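Local structure of uricase (Bacillus fastidiosus, 4R8X) at residues D168-K173 and Y199-I204; N270-D275 and P294-Q299. The protein catalyses, as a urate oxidase, the oxidation of urate to 5-hydroxyisourate, the first step of urate breakdown toward (S)-allantoin. One frame throughout, in Å; residues are numbered along the deposited sequence. Where two conformers were deposited one is given.

Interaction 1. Residues D168-K173 and Y199-I204; sequences DIQLIK and YIFLNI
The Phe201 ring takes the side chain of Gln170 flat against one face, ring and amide planes only 6° apart. Gln170 CD rides 3.5 Å above the ring plane, displaced toward the rim, and the methylene before it makes a CH-pi contact, Gln170 CG lying 3.8 Å from the Phe201 ring centroid. Gln170 CG sits beside the backbone N (chi1 -55°) and the chain runs straight on from there, which carries the amide out over the ring. At the edge of the same ring, in its plane, stands CE1 of Tyr199. The tyrosine in turn has the backbone carbonyl of Leu171 at its own edge, Leu171 O to Tyr199 CD1 being 3.3 Å, while its CB packs on CG1 of Ile172. With an alanine at Phe201, the Gln170 amide would probably lose the flat surface it lies on and be freer to turn.

Gln170 with Phe201 and Ile172 with Tyr199 are the non-hydrogen-bonded pairs of an antiparallel strand pairing. Between them Leu171 and Ile200 exchange two backbone bonds, the straighter running from Ile200 N to Leu171 O (2.8 Å, 177° at the hydrogen); Ile169 and Leu202 form the next such pair. At the irregular step by Asp168, the side chain of Asn203 supplies the acceptor: its OD1 takes the Asp168 amide N at 2.8 Å, nearly along the C=O axis. The strands pair again beyond it, Ile204 with Ile166.

On the opposite face of the sheet, Ile169, Leu171, Ile200 and Leu202 meet helices 225-238 and 244-258, through residues such as Phe236 and Ile248. Strand 198-208 pairs on its other side with strand 262-271, and Leu171 to Lys173 pair with a strand of the second subunit, carrying the sheet across the interface.

Interaction 2. Residues N270-D275 and P294-Q299; sequences NNRTWD and PPFGFQ
Arg272 lays its guanidinium flat on the ring of Phe296, centres 4.3 Å apart and planes inclined by 22°, with NH2 over the rim near CD2. Asn270 fixes the rotation of that group: its OD1 accepts from both NE and NH2 of Arg272, both donors approaching from the same face of the amide. The NH2 bond, 3.0 Å to Asn270 OD1, comes from well above the carbonyl plane. Asn270 also shares the ring, ND2 lying 3.4 Å from Phe296 CE1. The bend of Arg272 at chi2 (-74°) folds the chain back toward Asn270. At the guanidinium edge, in its plane, a water accepts from Arg272 NH1 and donates to the carbonyl O of Pro294.

All this sits where strand 262-271 ends beside strand 296-304 in the antiparallel sheet, joined here by Asn271 N to Gly297 O at 2.8 Å. Asn271, predicted to bind urate and O2, then closes an Asx turn: its OD1 accepts Thr273 N at 3.1 Å and also the Thr273 hydroxyl. Its ND2 shares a water with Gln299 NE2. Phe296 to Gln299 pair with a strand of the third subunit, where Lys46 of that chain makes a cation-pi contact with Phe298.

Overall arrangement
Interactions 1 and 2 follow one another along the chain, their centres 11 Å apart, and join through neighbouring strands 198-208 and 262-271 of one sheet. Probable backbone hydrogen bonds make the seam: Tyr199 O to Arg272 N at 2.8 Å and Phe201 O to Asn270 N at 2.9 Å. Side chains meet there too, Arg272 CG lying 3.5 Å from Phe201 CZ. The predicted urate site adjoins both contacts: interaction 2 supplies Asn271, whose side chain is about 5 Å from that of Phe179 and about 6 Å from that of Arg196, while Ile200 of interaction 1 comes within about 6 Å of Asn271, side chain to side chain.

Interaction 1. Residues D168-K173 and Y199-I204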
ATOM      1  N   ASP D 168     -10.035  11.652   4.206  1.00 11.31           N
ATOM      2  CA  ASP D 168     -10.428  10.440   3.481  0.57 10.95           C
ATOM      3  C   ASP D 168     -11.923  10.121   3.494  1.00 10.99           C
ATOM      4  O   ASP D 168     -12.313   8.956   3.614  1.00 11.14           O
ATOM      5  CB  ASP D 168      -9.648   9.213   3.971  0.57 12.35           C
ATOM      6  CG  ASP D 168      -8.167   9.299   3.676  0.57 13.16           C
ATOM      7  OD1 ASP D 168      -7.735  10.243   2.976  0.57 14.23           O
ATOM      8  OD2 ASP D 168      -7.431   8.410   4.147  0.57 14.43           O
ATOM      9  N   ILE D 169     -12.757  11.147   3.366  1.00 11.11           N
ATOM     10  CA  ILE D 169     -14.176  10.930   3.097  1.00 11.58           C
ATOM     11  C   ILE D 169     -14.279  10.490   1.631  1.00 11.48           C
ATOM     12  O   ILE D 169     -13.727  11.141   0.752  1.00 12.85           O
ATOM     13  CB  ILE D 169     -14.983  12.231   3.302  1.00 12.39           C
ATOM     14  CG1 ILE D 169     -15.043  12.610   4.779  1.00 13.19           C
ATOM     15  CG2 ILE D 169     -16.375  12.105   2.727  1.00 12.66           C
ATOM     16  CD1 ILE D 169     -15.652  13.983   5.009  1.00 12.95           C
ATOM     17  N   GLN D 170     -14.937   9.370   1.356  1.00 10.86           N
ATOM     18  CA  GLN D 170     -15.091   8.913  -0.028  1.00 10.58           C
ATOM     19  C   GLN D 170     -16.563   8.647  -0.279  1.00  9.88           C
ATOM     20  O   GLN D 170     -17.123   7.706   0.268  1.00 10.38           O
ATOM     21  CB  GLN D 170     -14.244   7.661  -0.316  1.00 11.11           C
ATOM     22  CG  GLN D 170     -12.761   7.836   0.005  1.00 12.26           C
ATOM     23  CD  GLN D 170     -11.934   6.611  -0.318  1.00 13.56           C
ATOM     24  OE1 GLN D 170     -12.453   5.593  -0.768  1.00 16.26           O
ATOM     25  NE2 GLN D 170     -10.637   6.703  -0.082  1.00 14.12           N
ATOM     26  N   LEU D 171     -17.190   9.489  -1.099  1.00  9.80           N
ATOM     27  CA  LEU D 171     -18.629   9.433  -1.317  1.00 10.89           C
ATOM     28  C   LEU D 171     -18.969   9.406  -2.796  1.00 11.88           C
ATOM     29  O   LEU D 171     -18.353  10.100  -3.605  1.00 11.80           O
ATOM     30  CB  LEU D 171     -19.321  10.642  -0.674  1.00 11.43           C
ATOM     31  CG  LEU D 171     -19.187  10.788   0.838  1.00 11.78           C
ATOM     32  CD1 LEU D 171     -19.700  12.170   1.247  1.00 11.76           C
ATOM     33  CD2 LEU D 171     -19.954   9.684   1.545  1.00 13.45           C
ATOM     34  N   ILE D 172     -19.962   8.600  -3.139  1.00 11.37           N
ATOM     35  CA  ILE D 172     -20.509   8.572  -4.495  1.00 11.55           C
ATOM     36  C   ILE D 172     -21.978   8.996  -4.463  1.00 12.72           C
ATOM     37  O   ILE D 172     -22.686   8.722  -3.498  1.00 12.90           O
ATOM     38  CB  ILE D 172     -20.347   7.155  -5.120  1.00 11.53           C
ATOM     39  CG1 ILE D 172     -20.530   7.182  -6.640  1.00 13.25           C
ATOM     40  CG2 ILE D 172     -21.290   6.141  -4.460  1.00 11.33           C
ATOM     41  CD1 ILE D 172     -20.097   5.886  -7.293  1.00 14.68           C
ATOM     42  N   LYS D 173     -22.426   9.701  -5.502  1.00 13.86           N
ATOM     43  CA  LYS D 173     -23.841  10.040  -5.649  1.00 13.45           C
ATOM     44  C   LYS D 173     -24.365   9.431  -6.942  1.00 15.41           C
ATOM     45  O   LYS D 173     -23.893   9.766  -8.025  1.00 15.84           O
ATOM     46  CB  LYS D 173     -24.053  11.559  -5.658  1.00 14.95           C
ATOM     47  CG  LYS D 173     -25.517  11.988  -5.663  1.00 15.91           C
ATOM     48  CD  LYS D 173     -25.663  13.500  -5.539  1.00 16.62           C
ATOM     49  CE  LYS D 173     -27.122  13.909  -5.443  1.00 16.82           C
ATOM     50  NZ  LYS D 173     -27.250  15.392  -5.292  1.00 18.64           N
ATOM     51  N   TYR D 199     -18.135  10.657  -8.033  1.00 12.44           N
ATOM     52  CA  TYR D 199     -17.459   9.932  -6.971  1.00 12.14           C
ATOM     53  C   TYR D 199     -16.307  10.817  -6.517  1.00 12.72           C
ATOM     54  O   TYR D 199     -15.414  11.130  -7.299  1.00 12.99           O
ATOM     55  CB  TYR D 199     -16.980   8.573  -7.504  1.00 11.69           C
ATOM     56  CG  TYR D 199     -16.315   7.657  -6.492  1.00 11.08           C
ATOM     57  CD1 TYR D 199     -16.539   7.786  -5.126  1.00 10.82           C
ATOM     58  CD2 TYR D 199     -15.456   6.654  -6.916  1.00 11.13           C
ATOM     59  CE1 TYR D 199     -15.924   6.948  -4.218  1.00 10.85           C
ATOM     60  CE2 TYR D 199     -14.830   5.821  -6.011  1.00 13.22           C
ATOM     61  CZ  TYR D 199     -15.074   5.973  -4.670  1.00 12.50           C
ATOM     62  OH  TYR D 199     -14.443   5.147  -3.782  1.00 14.81           O
ATOM     63  N   ILE D 200     -16.349  11.230  -5.250  1.00 12.26           N
ATOM     64  CA  ILE D 200     -15.407  12.216  -4.716  1.00 13.22           C
ATOM     65  C   ILE D 200     -14.685  11.741  -3.457  1.00 12.56           C
ATOM     66  O   ILE D 200     -15.239  10.989  -2.650  1.00 13.27           O
ATOM     67  CB  ILE D 200     -16.104  13.568  -4.409  1.00 14.44           C
ATOM     68  CG1 ILE D 200     -17.133  13.408  -3.287  1.00 16.49           C
ATOM     69  CG2 ILE D 200     -16.779  14.118  -5.655  1.00 15.43           C
ATOM     70  CD1 ILE D 200     -17.820  14.717  -2.878  1.00 16.95           C
ATOM     71  N   PHE D 201     -13.432  12.164  -3.321  1.00 11.35           N
ATOM     72  CA  PHE D 201     -12.680  12.033  -2.079  1.00 11.33           C
ATOM     73  C   PHE D 201     -12.570  13.442  -1.526  1.00 11.23           C
ATOM     74  O   PHE D 201     -12.297  14.375  -2.289  1.00 11.98           O
ATOM     75  CB  PHE D 201     -11.261  11.513  -2.333  1.00 11.77           C
ATOM     76  CG  PHE D 201     -11.187  10.082  -2.815  1.00 12.95           C
ATOM     77  CD1 PHE D 201     -12.330   9.338  -3.107  1.00 12.88           C
ATOM     78  CD2 PHE D 201      -9.953   9.476  -2.950  1.00 13.26           C
ATOM     79  CE1 PHE D 201     -12.228   8.025  -3.556  1.00 13.47           C
ATOM     80  CE2 PHE D 201      -9.846   8.163  -3.387  1.00 14.10           C
ATOM     81  CZ  PHE D 201     -10.987   7.441  -3.688  1.00 14.04           C
ATOM     82  N   LEU D 202     -12.745  13.594  -0.213  1.00 11.44           N
ATOM     83  CA  LEU D 202     -12.660  14.906   0.436  1.00 12.59           C
ATOM     84  C   LEU D 202     -11.811  14.837   1.692  1.00 12.88           C
ATOM     85  O   LEU D 202     -11.990  13.941   2.518  1.00 12.76           O
ATOM     86  CB  LEU D 202     -14.047  15.426   0.841  1.00 13.85           C
ATOM     87  CG  LEU D 202     -15.094  15.734  -0.226  1.00 15.27           C
ATOM     88  CD1 LEU D 202     -16.369  16.264   0.411  1.00 17.11           C
ATOM     89  CD2 LEU D 202     -14.547  16.726  -1.247  1.00 17.15           C
ATOM     90  N   ASN D 203     -10.885  15.782   1.817  1.00 12.68           N
ATOM     91  CA  ASN D 203     -10.269  16.107   3.092  1.00 12.84           C
ATOM     92  C   ASN D 203     -10.763  17.496   3.425  1.00 12.48           C
ATOM     93  O   ASN D 203     -10.662  18.407   2.594  1.00 14.62           O
ATOM     94  CB  ASN D 203      -8.745  16.135   2.997  1.00 15.21           C
ATOM     95  CG  ASN D 203      -8.139  14.792   2.635  1.00 17.42           C
ATOM     96  OD1 ASN D 203      -8.737  13.737   2.836  1.00 16.58           O
ATOM     97  ND2 ASN D 203      -6.923  14.831   2.101  1.00 22.13           N
ATOM     98  N   ILE D 204     -11.326  17.660   4.613  1.00 11.35           N
ATOM     99  CA  ILE D 204     -11.868  18.950   5.012  1.00 11.01           C
ATOM    100  C   ILE D 204     -11.180  19.400   6.280  1.00 10.75           C
ATOM    101  O   ILE D 204     -10.983  18.608   7.200  1.00 12.43           O
ATOM    102  CB  ILE D 204     -13.376  18.859   5.269  1.00 10.88           C
ATOM    103  CG1 ILE D 204     -14.074  18.175   4.086  1.00 12.44           C
ATOM    104  CG2 ILE D 204     -13.949  20.241   5.514  1.00 11.86           C
ATOM    105  CD1 ILE D 204     -15.554  17.910   4.314  1.00 13.20           C
TER
HETATM  106  O   HOH W   1      -5.339  12.317   3.400  1.00 36.85           O

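Interaction 2. Residues N270-D275 and P294-Q299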
ATOM      1  N   ASN D 270     -10.435  14.828  -4.482  1.00 14.90           N
ATOM      2  CA  ASN D 270     -10.165  14.077  -5.702  1.00 14.92           C
ATOM      3  C   ASN D 270     -11.491  13.839  -6.408  1.00 13.73           C
ATOM      4  O   ASN D 270     -12.494  13.508  -5.766  1.00 13.21           O
ATOM      5  CB  ASN D 270      -9.627  12.667  -5.424  1.00 16.53           C
ATOM      6  CG  ASN D 270      -8.189  12.627  -4.940  1.00 17.77           C
ATOM      7  OD1 ASN D 270      -7.662  11.536  -4.728  1.00 18.62           O
ATOM      8  ND2 ASN D 270      -7.558  13.783  -4.743  1.00 17.78           N
ATOM      9  N   ASN D 271     -11.482  13.958  -7.729  1.00 13.91           N
ATOM     10  CA  ASN D 271     -12.537  13.397  -8.559  1.00 12.97           C
ATOM     11  C   ASN D 271     -12.130  11.984  -8.964  1.00 12.95           C
ATOM     12  O   ASN D 271     -11.130  11.797  -9.673  1.00 14.36           O
ATOM     13  CB  ASN D 271     -12.757  14.252  -9.809  1.00 14.16           C
ATOM     14  CG  ASN D 271     -14.024  13.869 -10.557  1.00 14.92           C
ATOM     15  OD1 ASN D 271     -14.469  12.726 -10.492  1.00 15.14           O
ATOM     16  ND2 ASN D 271     -14.617  14.822 -11.253  1.00 17.59           N
ATOM     17  N   ARG D 272     -12.899  10.994  -8.512  1.00 11.97           N
ATOM     18  CA  ARG D 272     -12.573   9.586  -8.746  1.00 11.87           C
ATOM     19  C   ARG D 272     -13.625   8.877  -9.599  1.00 12.38           C
ATOM     20  O   ARG D 272     -13.725   7.641  -9.613  1.00 13.09           O
ATOM     21  CB  ARG D 272     -12.389   8.877  -7.407  1.00 12.62           C
ATOM     22  CG  ARG D 272     -11.150   9.335  -6.661  1.00 12.94           C
ATOM     23  CD  ARG D 272      -9.899   8.772  -7.315  1.00 13.74           C
ATOM     24  NE  ARG D 272      -8.686   9.249  -6.659  1.00 13.69           N
ATOM     25  CZ  ARG D 272      -7.462   8.859  -6.994  1.00 13.86           C
ATOM     26  NH1 ARG D 272      -7.295   8.003  -7.988  1.00 15.56           N
ATOM     27  NH2 ARG D 272      -6.409   9.322  -6.343  1.00 14.18           N
ATOM     28  N   THR D 273     -14.373   9.666 -10.360  1.00 12.56           N
ATOM     29  CA  THR D 273     -15.531   9.172 -11.103  1.00 12.45           C
ATOM     30  C   THR D 273     -15.185   8.060 -12.089  1.00 12.98           C
ATOM     31  O   THR D 273     -14.196   8.145 -12.811  1.00 13.61           O
ATOM     32  CB  THR D 273     -16.238  10.334 -11.823  1.00 13.74           C
ATOM     33  OG1 THR D 273     -16.686  11.274 -10.837  1.00 13.56           O
ATOM     34  CG2 THR D 273     -17.424   9.871 -12.643  1.00 14.24           C
ATOM     35  N   TRP D 274     -16.016   7.021 -12.096  1.00 13.08           N
ATOM     36  CA  TRP D 274     -15.858   5.860 -12.967  1.00 12.27           C
ATOM     37  C   TRP D 274     -16.027   6.184 -14.459  1.00 13.51           C
ATOM     38  O   TRP D 274     -16.542   7.245 -14.825  1.00 15.29           O
ATOM     39  CB  TRP D 274     -16.907   4.809 -12.603  1.00 12.68           C
ATOM     40  CG  TRP D 274     -16.842   4.261 -11.189  1.00 12.70           C
ATOM     41  CD1 TRP D 274     -15.731   4.122 -10.385  1.00 13.58           C
ATOM     42  CD2 TRP D 274     -17.952   3.782 -10.423  1.00 12.48           C
ATOM     43  NE1 TRP D 274     -16.096   3.571  -9.170  1.00 14.34           N
ATOM     44  CE2 TRP D 274     -17.451   3.349  -9.175  1.00 13.02           C
ATOM     45  CE3 TRP D 274     -19.326   3.667 -10.675  1.00 13.34           C
ATOM     46  CZ2 TRP D 274     -18.286   2.816  -8.179  1.00 13.48           C
ATOM     47  CZ3 TRP D 274     -20.147   3.132  -9.693  1.00 14.07           C
ATOM     48  CH2 TRP D 274     -19.622   2.705  -8.463  1.00 14.20           C
ATOM     49  N   ASP D 275     -15.612   5.240 -15.307  1.00 13.63           N
ATOM     50  CA  ASP D 275     -15.882   5.285 -16.741  1.00 14.01           C
ATOM     51  C   ASP D 275     -17.098   4.419 -17.036  1.00 13.83           C
ATOM     52  O   ASP D 275     -17.306   3.383 -16.400  1.00 14.00           O
ATOM     53  CB  ASP D 275     -14.699   4.724 -17.537  1.00 13.88           C
ATOM     54  CG  ASP D 275     -13.551   5.715 -17.682  1.00 15.31           C
ATOM     55  OD1 ASP D 275     -13.777   6.932 -17.498  1.00 17.25           O
ATOM     56  OD2 ASP D 275     -12.422   5.280 -18.007  1.00 15.14           O
ATOM     57  N   PRO D 294      -5.526   6.117 -14.349  1.00 12.59           N
ATOM     58  CA  PRO D 294      -5.169   6.762 -13.073  1.00 11.95           C
ATOM     59  C   PRO D 294      -5.435   8.267 -12.879  1.00 11.26           C
ATOM     60  O   PRO D 294      -5.762   8.646 -11.750  1.00 10.74           O
ATOM     61  CB  PRO D 294      -3.670   6.481 -12.954  1.00 12.84           C
ATOM     62  CG  PRO D 294      -3.489   5.175 -13.691  1.00 12.60           C
ATOM     63  CD  PRO D 294      -4.417   5.297 -14.878  1.00 12.49           C
ATOM     64  N   PRO D 295      -5.279   9.106 -13.923  1.00 11.50           N
ATOM     65  CA  PRO D 295      -5.325  10.545 -13.629  1.00 11.27           C
ATOM     66  C   PRO D 295      -6.610  10.970 -12.918  1.00 12.45           C
ATOM     67  O   PRO D 295      -7.713  10.563 -13.307  1.00 12.71           O
ATOM     68  CB  PRO D 295      -5.241  11.175 -15.016  1.00 12.20           C
ATOM     69  CG  PRO D 295      -4.453  10.217 -15.810  1.00 13.21           C
ATOM     70  CD  PRO D 295      -4.911   8.863 -15.334  1.00 12.25           C
ATOM     71  N   PHE D 296      -6.451  11.769 -11.863  1.00 12.10           N
ATOM     72  CA  PHE D 296      -7.587  12.244 -11.073  1.00 12.17           C
ATOM     73  C   PHE D 296      -7.657  13.770 -11.022  1.00 11.64           C
ATOM     74  O   PHE D 296      -6.645  14.441 -10.867  1.00 11.37           O
ATOM     75  CB  PHE D 296      -7.557  11.658  -9.656  1.00 13.53           C
ATOM     76  CG  PHE D 296      -6.352  12.059  -8.843  1.00 13.06           C
ATOM     77  CD1 PHE D 296      -6.383  13.204  -8.038  1.00 11.44           C
ATOM     78  CD2 PHE D 296      -5.198  11.285  -8.860  1.00 13.67           C
ATOM     79  CE1 PHE D 296      -5.276  13.574  -7.278  1.00 12.38           C
ATOM     80  CE2 PHE D 296      -4.091  11.646  -8.093  1.00 13.46           C
ATOM     81  CZ  PHE D 296      -4.126  12.794  -7.314  1.00 12.61           C
ATOM     82  N   GLY D 297      -8.855  14.320 -11.167  1.00 12.44           N
ATOM     83  CA  GLY D 297      -9.031  15.738 -10.930  1.00 11.78           C
ATOM     84  C   GLY D 297      -8.866  16.025  -9.449  1.00 11.95           C
ATOM     85  O   GLY D 297      -9.177  15.174  -8.609  1.00 13.50           O
ATOM     86  N   PHE D 298      -8.371  17.215  -9.124  1.00 12.95           N
ATOM     87  CA  PHE D 298      -8.321  17.646  -7.740  1.00 12.76           C
ATOM     88  C   PHE D 298      -8.557  19.146  -7.631  1.00 12.72           C
ATOM     89  O   PHE D 298      -8.359  19.895  -8.591  1.00 13.23           O
ATOM     90  CB  PHE D 298      -7.008  17.234  -7.053  1.00 12.44           C
ATOM     91  CG  PHE D 298      -5.787  17.963  -7.553  1.00 12.41           C
ATOM     92  CD1 PHE D 298      -5.375  19.141  -6.958  1.00 13.16           C
ATOM     93  CD2 PHE D 298      -5.042  17.460  -8.608  1.00 12.85           C
ATOM     94  CE1 PHE D 298      -4.242  19.810  -7.405  1.00 13.05           C
ATOM     95  CE2 PHE D 298      -3.913  18.121  -9.075  1.00 12.96           C
ATOM     96  CZ  PHE D 298      -3.503  19.299  -8.469  1.00 13.10           C
ATOM     97  N   GLN D 299      -9.001  19.559  -6.450  1.00 13.70           N
ATOM     98  CA  GLN D 299      -9.254  20.961  -6.138  1.00 14.06           C
ATOM     99  C   GLN D 299      -8.716  21.259  -4.746  1.00 14.25           C
ATOM    100  O   GLN D 299      -8.750  20.400  -3.860  1.00 15.71           O
ATOM    101  CB  GLN D 299     -10.754  21.257  -6.168  1.00 15.51           C
ATOM    102  CG  GLN D 299     -11.396  21.232  -7.550  1.00 17.90           C
ATOM    103  CD  GLN D 299     -11.742  19.830  -8.014  1.00 20.09           C
ATOM    104  OE1 GLN D 299     -11.965  18.937  -7.204  1.00 21.33           O
ATOM    105  NE2 GLN D 299     -11.789  19.631  -9.329  1.00 21.12           N
TER
HETATM  106  O   HOH W   2     -10.490  10.071 -11.726  1.00 19.38           O
HETATM  107  O   HOH W   3     -13.073  17.523 -11.391  1.00 33.54           O
HETATM  108  O   HOH W   4      -4.963   7.365  -9.499  1.00 13.21           O
HETATM  109  O   HOH W   5      -8.539   8.337 -10.983  1.00 22.34           O